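Backbone pilus subunit (Streptococcus pneumoniae, PDB 3RPK) forms the major backbone subunit of the pneumococcal pilus, a multidomain cell-wall-anchored protein whose copies probably join end to end into the pilus shaft. Local coordinates at residues D25-E30 / V43-A48; G53-W58 / H120-Y125; T134-V139 / K158-K163; L206-T211 / Y299-D304. One frame throughout, in Å; residues are numbered along the deposited sequence.

Contact 1. Residues D25-E30 / V43-A48; sequences DKIANE and VLPANA
I27 and P45 form the apolar centre of this contact. The I27 side chain runs across the proline ring at about a right angle. Its CG1 and CD1 both come down on P45 CD, each 3.6 Å away. The chi1 of -80° sets I27 CG1 anti to the carbonyl carbon and swings the ethyl arm out from the helix toward the ring. A longer apolar approach adds to this. L44 CD2 lies 4.3 Å from I27 CG1, so the isoleucine meets both residues of the L44-P45 pair.

The second kind of contact is made by the aliphatic chain of K26. It runs alongside P45, the two side chains pointing opposite ways. K26 CB is 3.8 Å from P45 CG, and K26 CD is 4.0 Å from P45 CB. The lysine then reaches past the ring, leaving NZ 4.1 Å from A46 N.

No hydrogen bond joins the two segments. The contact rests on van der Waals packing at the protein surface, with I27 as its buried residue. I27 and L44 also touch L17 of strand 11-18, and I27 touches Y156. The arrangement is a short helix, 23-29, packed against a proline-containing loop that is extended at L44-P45 and turns at A46-N47. That loop leads into strand 49-51 of a beta-rich domain, in keeping with the Ig-like folds of this pilin.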
loop_
_atom_site.group_PDB
_atom_site.type_symbol
_atom_site.label_atom_id
_atom_site.label_comp_id
_atom_site.label_asym_id
_atom_site.label_seq_id
_atom_site.Cartn_x
_atom_site.Cartn_y
_atom_site.Cartn_z
ATOM N N ASP A 25 -2.795 35.749 4.635
ATOM C CA ASP A 25 -2.218 36.567 3.572
ATOM C C ASP A 25 -2.794 37.990 3.619
ATOM O O ASP A 25 -2.044 38.931 3.360
ATOM C CB ASP A 25 -2.427 35.908 2.204
ATOM C CG ASP A 25 -1.880 34.488 2.072
ATOM O OD1 ASP A 25 -1.222 34.004 3.028
ATOM O OD2 ASP A 25 -2.125 33.855 1.021
ATOM N N LYS A 26 -4.111 38.149 3.986
ATOM C CA LYS A 26 -4.817 39.439 4.175
ATOM C C LYS A 26 -4.069 40.223 5.296
ATOM O O LYS A 26 -3.809 41.417 5.136
ATOM C CB LYS A 26 -6.294 39.209 4.579
ATOM C CG LYS A 26 -7.355 39.450 3.505
ATOM C CD LYS A 26 -8.721 38.812 3.901
ATOM C CE LYS A 26 -9.978 39.560 3.457
ATOM N NZ LYS A 26 -11.197 39.176 4.260
ATOM N N ILE A 27 -3.689 39.519 6.409
ATOM C CA ILE A 27 -2.905 40.026 7.545
ATOM C C ILE A 27 -1.460 40.334 7.095
ATOM O O ILE A 27 -0.915 41.372 7.469
ATOM C CB ILE A 27 -2.935 39.005 8.723
ATOM C CG1 ILE A 27 -4.240 39.116 9.509
ATOM C CG2 ILE A 27 -1.729 39.131 9.670
ATOM C CD1 ILE A 27 -4.717 37.822 10.097
ATOM N N ALA A 28 -0.847 39.426 6.311
ATOM C CA ALA A 28 0.525 39.562 5.844
ATOM C C ALA A 28 0.803 40.888 5.149
ATOM O O ALA A 28 1.702 41.620 5.585
ATOM C CB ALA A 28 0.885 38.395 4.942
ATOM N N ASN A 29 0.016 41.215 4.094
ATOM C CA ASN A 29 0.167 42.445 3.308
ATOM C C ASN A 29 -0.193 43.708 4.082
ATOM O O ASN A 29 0.407 44.754 3.835
ATOM C CB ASN A 29 -0.585 42.359 1.973
ATOM C CG ASN A 29 -2.082 42.103 2.062
ATOM O OD1 ASN A 29 -2.817 42.755 2.816
ATOM N ND2 ASN A 29 -2.589 41.207 1.214
ATOM N N GLU A 30 -1.141 43.605 5.038
ATOM C CA GLU A 30 -1.607 44.717 5.876
ATOM C C GLU A 30 -0.636 45.102 7.023
ATOM O O GLU A 30 -1.093 45.559 8.076
ATOM C CB GLU A 30 -3.039 44.439 6.399
ATOM C CG GLU A 30 -3.926 45.677 6.525
ATOM C CD GLU A 30 -4.408 46.313 5.232
ATOM O OE1 GLU A 30 -3.836 47.350 4.821
ATOM O OE2 GLU A 30 -5.383 45.789 4.645
ATOM N N VAL A 43 -8.824 45.937 11.797
ATOM C CA VAL A 43 -9.840 44.986 11.363
ATOM C C VAL A 43 -9.175 43.643 10.989
ATOM O O VAL A 43 -8.340 43.593 10.071
ATOM C CB VAL A 43 -10.780 45.552 10.247
ATOM C CG1 VAL A 43 -9.996 46.219 9.104
ATOM C CG2 VAL A 43 -11.698 44.460 9.706
ATOM N N LEU A 44 -9.540 42.564 11.713
ATOM C CA LEU A 44 -9.020 41.226 11.443
ATOM C C LEU A 44 -9.857 40.593 10.337
ATOM O O LEU A 44 -11.006 40.998 10.165
ATOM C CB LEU A 44 -8.886 40.380 12.718
ATOM C CG LEU A 44 -7.719 40.708 13.644
ATOM C CD1 LEU A 44 -7.658 39.694 14.779
ATOM C CD2 LEU A 44 -6.382 40.722 12.910
ATOM N N PRO A 45 -9.309 39.595 9.591
ATOM C CA PRO A 45 -10.070 38.992 8.486
ATOM C C PRO A 45 -11.394 38.508 9.050
ATOM O O PRO A 45 -11.542 38.389 10.268
ATOM C CB PRO A 45 -9.074 38.034 7.849
ATOM C CG PRO A 45 -7.780 38.685 8.025
ATOM C CD PRO A 45 -7.838 39.396 9.341
ATOM N N ALA A 46 -12.362 38.299 8.129
ATOM C CA ALA A 46 -13.733 37.840 8.327
ATOM C C ALA A 46 -13.953 36.630 9.264
ATOM O O ALA A 46 -14.494 36.798 10.365
ATOM C CB ALA A 46 -14.297 37.464 6.958
ATOM N N ASN A 47 -13.449 35.444 8.857
ATOM C CA ASN A 47 -13.544 34.180 9.586
ATOM C C ASN A 47 -12.309 33.889 10.490
ATOM O O ASN A 47 -12.352 32.923 11.255
ATOM C CB ASN A 47 -13.805 32.994 8.640
ATOM C CG ASN A 47 -15.253 32.861 8.200
ATOM O OD1 ASN A 47 -16.027 32.046 8.732
ATOM N ND2 ASN A 47 -15.639 33.637 7.197
ATOM N N ALA A 48 -11.235 34.707 10.416
ATOM C CA ALA A 48 -10.020 34.530 11.229
ATOM C C ALA A 48 -10.330 34.730 12.708
ATOM O O ALA A 48 -10.943 35.721 13.081
ATOM C CB ALA A 48 -8.940 35.509 10.788
#

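Contact 2. Residues G53-W58 / H120-Y125; sequences GVMFVW and HSLSTY
S123 reaches M55 through a chi1 of -43°, which sets its OG anti to the carbonyl carbon and beside its own backbone N. V54 reaches Y125 with CG1 anti to the backbone N (chi1 -178°), which leaves CG2 as the branch that meets the ring.

The S123 hydroxyl accepts a nearly straight hydrogen bond from M55 N at 3.0 Å. It also bonds I119 O, so one hydroxyl ties the start of strand 55-59 to I119, just past the end of strand 112-118. Next to it, T124 N donates to G53 O at 3.2 Å. The donor stands above the carbonyl plane, 41° out of it. S123 CA also approaches G53 O at 3.3 Å in a CA-H...O contact.

Apolar packing flanks these bonds. V54 CG2 sits 3.6 Å from both CD2 and CE2 of the Y125 ring. M55, a selenomethionine, brings CG to 3.8 Å from L122 CB. L122 is on the exposed side, whereas V54 and Y125 are buried. The Y125 hydroxyl bonds K16 NZ.

The 120-125 loop thus folds back from strand 112-118 over G53 and V54, which lead into strand 55-59, and over its first residue M55. Strands 55-59 and 112-118 are antiparallel neighbours. It is a loop closing the end of a sheet in an Ig-like domain. Through Y125 it reaches K16, whose grouping with E118 and N159 is consistent with the Lys-Asn isopeptide sites of Gram-positive pilins.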
loop_
_atom_site.group_PDB
_atom_site.type_symbol
_atom_site.label_atom_id
_atom_site.label_comp_id
_atom_site.label_asym_id
_atom_site.label_seq_id
_atom_site.Cartn_x
_atom_site.Cartn_y
_atom_site.Cartn_z
ATOM N N GLY A 53 -4.874 31.722 25.668
ATOM C CA GLY A 53 -4.287 30.592 26.380
ATOM C C GLY A 53 -3.054 30.015 25.727
ATOM O O GLY A 53 -2.600 28.939 26.113
ATOM N N VAL A 54 -2.508 30.713 24.734
ATOM C CA VAL A 54 -1.321 30.252 24.028
ATOM C C VAL A 54 -0.053 30.760 24.685
ATOM O O VAL A 54 0.134 31.960 24.867
ATOM C CB VAL A 54 -1.402 30.542 22.517
ATOM C CG1 VAL A 54 -0.185 30.005 21.778
ATOM C CG2 VAL A 54 -2.673 29.959 21.937
HETATM N N MSE A 55 0.798 29.813 25.051
HETATM C CA MSE A 55 2.083 29.982 25.711
HETATM C C MSE A 55 3.202 30.306 24.706
HETATM O O MSE A 55 3.525 29.482 23.866
HETATM C CB MSE A 55 2.397 28.674 26.472
HETATM C CG MSE A 55 3.758 28.629 27.137
HETATM SE SE MSE A 55 3.878 29.999 28.495
HETATM C CE MSE A 55 2.916 29.087 29.998
ATOM N N PHE A 56 3.800 31.494 24.816
ATOM C CA PHE A 56 4.938 31.935 24.017
ATOM C C PHE A 56 6.133 32.235 24.942
ATOM O O PHE A 56 5.938 32.734 26.047
ATOM C CB PHE A 56 4.584 33.170 23.185
ATOM C CG PHE A 56 3.622 32.927 22.056
ATOM C CD1 PHE A 56 4.042 32.307 20.882
ATOM C CD2 PHE A 56 2.306 33.365 22.137
ATOM C CE1 PHE A 56 3.148 32.086 19.833
ATOM C CE2 PHE A 56 1.412 33.148 21.084
ATOM C CZ PHE A 56 1.842 32.520 19.936
ATOM N N VAL A 57 7.361 31.921 24.496
ATOM C CA VAL A 57 8.601 32.132 25.267
ATOM C C VAL A 57 9.638 32.854 24.397
ATOM O O VAL A 57 9.644 32.662 23.185
ATOM C CB VAL A 57 9.169 30.811 25.836
ATOM C CG1 VAL A 57 10.103 31.078 27.000
ATOM C CG2 VAL A 57 8.065 29.888 26.288
ATOM N N TRP A 58 10.487 33.700 24.984
ATOM C CA TRP A 58 11.475 34.396 24.159
ATOM C C TRP A 58 12.845 33.766 24.296
ATOM O O TRP A 58 13.249 33.325 25.386
ATOM C CB TRP A 58 11.552 35.910 24.460
ATOM C CG TRP A 58 10.384 36.746 24.006
ATOM C CD1 TRP A 58 9.083 36.615 24.392
ATOM C CD2 TRP A 58 10.446 37.941 23.215
ATOM N NE1 TRP A 58 8.319 37.617 23.840
ATOM C CE2 TRP A 58 9.131 38.458 23.131
ATOM C CE3 TRP A 58 11.484 38.623 22.560
ATOM C CZ2 TRP A 58 8.824 39.621 22.413
ATOM C CZ3 TRP A 58 11.175 39.760 21.827
ATOM C CH2 TRP A 58 9.860 40.246 21.753
ATOM N N HIS A 120 3.433 24.454 22.825
ATOM C CA HIS A 120 2.175 23.839 22.455
ATOM C C HIS A 120 1.566 22.995 23.565
ATOM O O HIS A 120 0.350 23.037 23.748
ATOM C CB HIS A 120 2.359 23.035 21.156
ATOM C CG HIS A 120 1.074 22.605 20.512
ATOM N ND1 HIS A 120 0.208 23.524 19.932
ATOM C CD2 HIS A 120 0.555 21.366 20.366
ATOM C CE1 HIS A 120 -0.805 22.819 19.464
ATOM N NE2 HIS A 120 -0.636 21.515 19.684
ATOM N N SER A 121 2.404 22.239 24.305
ATOM C CA SER A 121 1.941 21.352 25.375
ATOM C C SER A 121 1.384 22.124 26.573
ATOM O O SER A 121 0.523 21.609 27.279
ATOM C CB SER A 121 3.056 20.409 25.823
ATOM O OG SER A 121 3.877 20.998 26.822
ATOM N N LEU A 122 1.894 23.343 26.804
ATOM C CA LEU A 122 1.511 24.237 27.905
ATOM C C LEU A 122 0.269 25.098 27.568
ATOM O O LEU A 122 -0.349 25.696 28.460
ATOM C CB LEU A 122 2.724 25.128 28.261
ATOM C CG LEU A 122 3.610 24.737 29.476
ATOM C CD1 LEU A 122 3.737 23.233 29.670
ATOM C CD2 LEU A 122 4.998 25.342 29.345
ATOM N N SER A 123 -0.124 25.106 26.291
ATOM C CA SER A 123 -1.240 25.907 25.813
ATOM C C SER A 123 -2.582 25.192 25.822
ATOM O O SER A 123 -2.630 23.984 25.613
ATOM C CB SER A 123 -0.931 26.450 24.425
ATOM O OG SER A 123 0.402 26.932 24.366
ATOM N N THR A 124 -3.670 25.945 26.057
ATOM C CA THR A 124 -5.059 25.464 26.058
ATOM C C THR A 124 -5.826 26.439 25.162
ATOM O O THR A 124 -6.314 27.461 25.640
ATOM C CB THR A 124 -5.648 25.435 27.504
ATOM O OG1 THR A 124 -5.587 26.752 28.080
ATOM C CG2 THR A 124 -4.966 24.422 28.433
ATOM N N TYR A 125 -5.857 26.179 23.862
ATOM C CA TYR A 125 -6.497 27.075 22.893
ATOM C C TYR A 125 -8.001 27.298 23.185
ATOM O O TYR A 125 -8.813 26.369 23.085
ATOM C CB TYR A 125 -6.332 26.554 21.454
ATOM C CG TYR A 125 -4.942 26.510 20.848
ATOM C CD1 TYR A 125 -4.769 26.338 19.479
ATOM C CD2 TYR A 125 -3.801 26.546 21.649
ATOM C CE1 TYR A 125 -3.501 26.233 18.916
ATOM C CE2 TYR A 125 -2.528 26.445 21.095
ATOM C CZ TYR A 125 -2.383 26.283 19.724
ATOM O OH TYR A 125 -1.143 26.163 19.142
#

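Contact 3. Residues T134-V139 / K158-K163; sequences TGSKAV and KNTEAK
K137 and T160 form the tight part of this contact. K137 O takes two bonds from one residue. T160 N donates at 2.8 Å, nearly along the C=O axis. T160 OG1 also donates at 2.8 Å, tilted 24° from the carbonyl plane. The T160 chi1 of 62° places OG1 between its own backbone N and carbonyl carbon, so hydroxyl and N-H point to the same acceptor. V139 N donates to K158 O at 2.7 Å, in the carbonyl plane. Between these bonds the backbones of A138 and N159 are bridged, with CA atoms 3.8 Å apart. S136 OG lies 3.0 Å from T160 OG1 and 3.1 Å from T160 O, and its proton may go to either. The methyls V139 CG2 and T160 CG2 also meet here.

The solvent side is looser. K158 and V139 cross at a slant, with K158 CE 3.9 Å from V139 CG1. The A162 methyl approaches S136 OG. K158, E161 and A162 are exposed.

The N159 amide has its polar partners outside the two segments. ND2 bonds L17 O, and OD1 bonds K16 NZ. E118 makes a weak bond to A138 N. N159 OD1 and S136 O, one from each segment, both bond K16 NZ. A lysine, an asparagine and an acid placed like this are consistent with an intramolecular isopeptide-type site, as in other pilin Ig-like domains.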
loop_
_atom_site.group_PDB
_atom_site.type_symbol
_atom_site.label_atom_id
_atom_site.label_comp_id
_atom_site.label_asym_id
_atom_site.label_seq_id
_atom_site.Cartn_x
_atom_site.Cartn_y
_atom_site.Cartn_z
ATOM N N THR A 134 -8.708 23.087 18.945
ATOM C CA THR A 134 -7.448 22.385 18.750
ATOM C C THR A 134 -6.783 22.905 17.468
ATOM O O THR A 134 -7.421 22.997 16.410
ATOM C CB THR A 134 -7.566 20.862 18.989
ATOM O OG1 THR A 134 -6.274 20.309 19.233
ATOM C CG2 THR A 134 -8.255 20.118 17.865
ATOM N N GLY A 135 -5.544 23.335 17.598
ATOM C CA GLY A 135 -4.826 23.899 16.470
ATOM C C GLY A 135 -3.394 23.439 16.352
ATOM O O GLY A 135 -2.921 22.615 17.137
ATOM N N SER A 136 -2.715 23.979 15.336
ATOM C CA SER A 136 -1.324 23.716 15.001
ATOM C C SER A 136 -0.434 24.743 15.697
ATOM O O SER A 136 -0.804 25.923 15.738
ATOM C CB SER A 136 -1.127 23.806 13.490
ATOM O OG SER A 136 -0.187 22.841 13.052
ATOM N N LYS A 137 0.735 24.302 16.239
ATOM C CA LYS A 137 1.727 25.160 16.901
ATOM C C LYS A 137 2.253 26.209 15.917
ATOM O O LYS A 137 2.241 25.958 14.723
ATOM C CB LYS A 137 2.873 24.334 17.523
ATOM C CG LYS A 137 3.592 23.395 16.555
ATOM C CD LYS A 137 4.787 22.685 17.168
ATOM C CE LYS A 137 4.489 21.774 18.343
ATOM N NZ LYS A 137 3.497 20.721 18.001
ATOM N N ALA A 138 2.672 27.385 16.395
ATOM C CA ALA A 138 3.150 28.444 15.513
ATOM C C ALA A 138 4.581 28.283 15.036
ATOM O O ALA A 138 5.446 27.737 15.742
ATOM C CB ALA A 138 2.985 29.791 16.182
ATOM N N VAL A 139 4.838 28.830 13.843
ATOM C CA VAL A 139 6.160 28.869 13.236
ATOM C C VAL A 139 6.953 29.826 14.128
ATOM O O VAL A 139 6.388 30.873 14.478
ATOM C CB VAL A 139 6.071 29.323 11.743
ATOM C CG1 VAL A 139 7.385 29.895 11.227
ATOM C CG2 VAL A 139 5.623 28.171 10.859
ATOM N N LYS A 158 2.594 32.812 11.726
ATOM C CA LYS A 158 1.917 31.805 10.921
ATOM C C LYS A 158 2.070 30.507 11.699
ATOM O O LYS A 158 3.007 30.371 12.495
ATOM C CB LYS A 158 2.509 31.697 9.497
ATOM C CG LYS A 158 3.948 32.220 9.339
ATOM C CD LYS A 158 4.601 31.753 8.019
ATOM C CE LYS A 158 6.116 31.745 8.046
ATOM N NZ LYS A 158 6.704 33.110 7.896
ATOM N N ASN A 159 1.094 29.610 11.564
ATOM C CA ASN A 159 1.128 28.344 12.271
ATOM C C ASN A 159 1.749 27.344 11.350
ATOM O O ASN A 159 1.830 27.572 10.140
ATOM C CB ASN A 159 -0.272 27.869 12.673
ATOM C CG ASN A 159 -1.075 28.787 13.562
ATOM O OD1 ASN A 159 -0.411 29.533 14.427
ATOM N ND2 ASN A 159 -2.313 28.819 13.487
ATOM N N THR A 160 2.169 26.216 11.921
ATOM C CA THR A 160 2.766 25.108 11.199
ATOM C C THR A 160 1.704 24.343 10.392
ATOM O O THR A 160 0.492 24.533 10.544
ATOM C CB THR A 160 3.560 24.211 12.141
ATOM O OG1 THR A 160 2.668 23.653 13.106
ATOM C CG2 THR A 160 4.730 24.952 12.822
ATOM N N GLU A 161 2.200 23.508 9.501
ATOM C CA GLU A 161 1.471 22.666 8.573
ATOM C C GLU A 161 1.223 21.306 9.250
ATOM O O GLU A 161 2.183 20.575 9.534
ATOM C CB GLU A 161 2.289 22.541 7.254
ATOM C CG GLU A 161 3.790 22.180 7.385
ATOM C CD GLU A 161 4.847 23.176 7.878
ATOM O OE1 GLU A 161 4.877 24.333 7.393
ATOM O OE2 GLU A 161 5.711 22.760 8.687
ATOM N N ALA A 162 -0.053 20.998 9.583
ATOM C CA ALA A 162 -0.393 19.710 10.199
ATOM C C ALA A 162 -0.339 18.627 9.129
ATOM O O ALA A 162 -0.796 18.859 8.003
ATOM C CB ALA A 162 -1.773 19.765 10.828
ATOM N N LYS A 163 0.287 17.481 9.444
ATOM C CA LYS A 163 0.407 16.414 8.467
ATOM C C LYS A 163 -0.901 15.639 8.357
ATOM O O LYS A 163 -1.540 15.399 9.398
ATOM C CB LYS A 163 1.570 15.467 8.796
ATOM C CG LYS A 163 2.875 15.808 8.098
ATOM C CD LYS A 163 4.084 15.342 8.920
ATOM C CE LYS A 163 5.296 16.240 8.744
ATOM N NZ LYS A 163 5.095 17.612 9.316
#

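Contact 4. Residues L206-T211 / Y299-D304; sequences LANYAT and YGNNPD
Y209 presents a ring face to Y299 in an offset edge-to-face pair, with the edge of Y299 toward that face. The centroids are 5.6 Å apart and the planes are at 62°. Y299 CB lies over the centre of this face. The A207 methyl covers the centre of the opposite face, and N301 OD1 lies at the edge, near the ring plane. The closest ring atoms are Y209 CE1 and Y299 CD2, at 3.7 Å.

Beside the rings, G300 O accepts two backbone bonds, from A210 N at 2.7 Å and T211 N at 3.2 Å. G300 N returns a weak bond to T211 O. T211 OG1 is set anti to the carbonyl carbon (chi1 -67°) and accepts from D304 N at 3.1 Å. T211 CG2 packs on D304 CB at 3.6 Å. The D304 carboxylate bonds S387, N408 and G306.

The tyrosine pair lies against loop prolines, P164 and P204 on Y209 and P409 on Y299. N302 bonds D406 and N408 in the loop after strand 398-405. T211 and G300 form an antiparallel hydrogen-bonded pair where strand 211-218 begins and strand 291-300 ends.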
loop_
_atom_site.group_PDB
_atom_site.type_symbol
_atom_site.label_atom_id
_atom_site.label_comp_id
_atom_site.label_asym_id
_atom_site.label_seq_id
_atom_site.Cartn_x
_atom_site.Cartn_y
_atom_site.Cartn_z
ATOM N N LEU A 206 -8.256 23.858 8.324
ATOM C CA LEU A 206 -7.706 25.027 7.622
ATOM C C LEU A 206 -6.634 24.724 6.544
ATOM O O LEU A 206 -5.799 25.573 6.250
ATOM C CB LEU A 206 -7.209 26.061 8.658
ATOM C CG LEU A 206 -8.239 26.493 9.721
ATOM C CD1 LEU A 206 -7.557 26.958 11.004
ATOM C CD2 LEU A 206 -9.178 27.551 9.170
ATOM N N ALA A 207 -6.682 23.529 5.931
ATOM C CA ALA A 207 -5.745 23.091 4.899
ATOM C C ALA A 207 -5.890 23.966 3.665
ATOM O O ALA A 207 -6.954 24.526 3.443
ATOM C CB ALA A 207 -6.012 21.629 4.544
ATOM N N ASN A 208 -4.828 24.133 2.889
ATOM C CA ASN A 208 -4.921 24.903 1.653
ATOM C C ASN A 208 -4.241 24.092 0.543
ATOM O O ASN A 208 -3.165 24.443 0.068
ATOM C CB ASN A 208 -4.355 26.317 1.815
ATOM C CG ASN A 208 -4.617 27.260 0.648
ATOM O OD1 ASN A 208 -5.571 27.112 -0.136
ATOM N ND2 ASN A 208 -3.781 28.286 0.526
ATOM N N TYR A 209 -4.856 22.958 0.189
ATOM C CA TYR A 209 -4.330 22.032 -0.802
ATOM C C TYR A 209 -4.715 22.405 -2.205
ATOM O O TYR A 209 -5.872 22.740 -2.471
ATOM C CB TYR A 209 -4.777 20.583 -0.512
ATOM C CG TYR A 209 -4.271 19.981 0.779
ATOM C CD1 TYR A 209 -3.030 20.330 1.294
ATOM C CD2 TYR A 209 -4.993 18.988 1.438
ATOM C CE1 TYR A 209 -2.547 19.755 2.472
ATOM C CE2 TYR A 209 -4.513 18.395 2.608
ATOM C CZ TYR A 209 -3.286 18.779 3.121
ATOM O OH TYR A 209 -2.810 18.220 4.286
ATOM N N ALA A 210 -3.745 22.308 -3.106
ATOM C CA ALA A 210 -3.915 22.552 -4.533
ATOM C C ALA A 210 -4.133 21.202 -5.211
ATOM O O ALA A 210 -4.574 21.146 -6.360
ATOM C CB ALA A 210 -2.662 23.208 -5.086
ATOM N N THR A 211 -3.800 20.108 -4.491
ATOM C CA THR A 211 -3.852 18.725 -4.960
ATOM C C THR A 211 -4.055 17.756 -3.779
ATOM O O THR A 211 -3.324 17.817 -2.803
ATOM C CB THR A 211 -2.540 18.429 -5.733
ATOM O OG1 THR A 211 -2.528 19.202 -6.921
ATOM C CG2 THR A 211 -2.369 16.974 -6.087
ATOM N N TYR A 299 -0.577 14.890 -1.659
ATOM C CA TYR A 299 -1.113 16.169 -1.262
ATOM C C TYR A 299 -0.060 17.263 -1.460
ATOM O O TYR A 299 1.136 16.973 -1.618
ATOM C CB TYR A 299 -1.559 16.117 0.210
ATOM C CG TYR A 299 -0.435 16.003 1.220
ATOM C CD1 TYR A 299 0.238 14.801 1.407
ATOM C CD2 TYR A 299 -0.099 17.075 2.046
ATOM C CE1 TYR A 299 1.240 14.674 2.367
ATOM C CE2 TYR A 299 0.880 16.953 3.029
ATOM C CZ TYR A 299 1.565 15.755 3.173
ATOM O OH TYR A 299 2.570 15.625 4.102
ATOM N N GLY A 300 -0.530 18.504 -1.424
ATOM C CA GLY A 300 0.306 19.684 -1.535
ATOM C C GLY A 300 -0.408 20.997 -1.784
ATOM O O GLY A 300 -1.412 21.043 -2.504
ATOM N N ASN A 301 0.178 22.086 -1.226
ATOM C CA ASN A 301 -0.258 23.469 -1.408
ATOM C C ASN A 301 0.095 23.903 -2.860
ATOM O O ASN A 301 -0.242 25.010 -3.279
ATOM C CB ASN A 301 0.429 24.409 -0.389
ATOM C CG ASN A 301 -0.108 24.387 1.028
ATOM O OD1 ASN A 301 -0.015 23.396 1.780
ATOM N ND2 ASN A 301 -0.618 25.528 1.446
ATOM N N ASN A 302 0.773 23.009 -3.606
ATOM C CA ASN A 302 1.195 23.177 -4.989
ATOM C C ASN A 302 0.662 22.050 -5.862
ATOM O O ASN A 302 0.529 20.919 -5.400
ATOM C CB ASN A 302 2.723 23.186 -5.092
ATOM C CG ASN A 302 3.386 24.396 -4.496
ATOM O OD1 ASN A 302 2.846 25.505 -4.528
ATOM N ND2 ASN A 302 4.590 24.202 -3.966
ATOM N N PRO A 303 0.366 22.302 -7.147
ATOM C CA PRO A 303 -0.074 21.186 -8.001
ATOM C C PRO A 303 0.930 20.021 -7.888
ATOM O O PRO A 303 2.134 20.253 -7.950
ATOM C CB PRO A 303 -0.080 21.801 -9.402
ATOM C CG PRO A 303 -0.235 23.256 -9.169
ATOM C CD PRO A 303 0.451 23.571 -7.898
ATOM N N ASP A 304 0.448 18.804 -7.622
ATOM C CA ASP A 304 1.347 17.670 -7.478
ATOM C C ASP A 304 1.199 16.629 -8.564
ATOM O O ASP A 304 0.105 16.110 -8.804
ATOM C CB ASP A 304 1.239 17.049 -6.081
ATOM C CG ASP A 304 2.518 16.372 -5.640
ATOM O OD1 ASP A 304 3.407 17.076 -5.118
ATOM O OD2 ASP A 304 2.618 15.129 -5.795
#

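Overall arrangement
Contacts 1 and 3 lie at the surface, and contacts 2 and 4 are partly buried. Contact 1 relies on apolar packing without a hydrogen bond. Contact 3 depends mainly on backbone and hydroxyl bonds, contact 2 mixes both kinds, and contact 4 adds an aromatic pair and true strand pairing. Contacts 2 and 3 touch, with centres 12 Å apart. Both involve the loop between strands 112-118 and 141-145, and both reach K16, which Y125, S136 and N159 all bond. Contact 3 also touches contact 4, where K163 CG is 4.0 Å from Y299 OH. Segment 158-163 runs from the K16 surroundings to K163, and the chain then enters strand 165-170. Contact 1 touches none of the others.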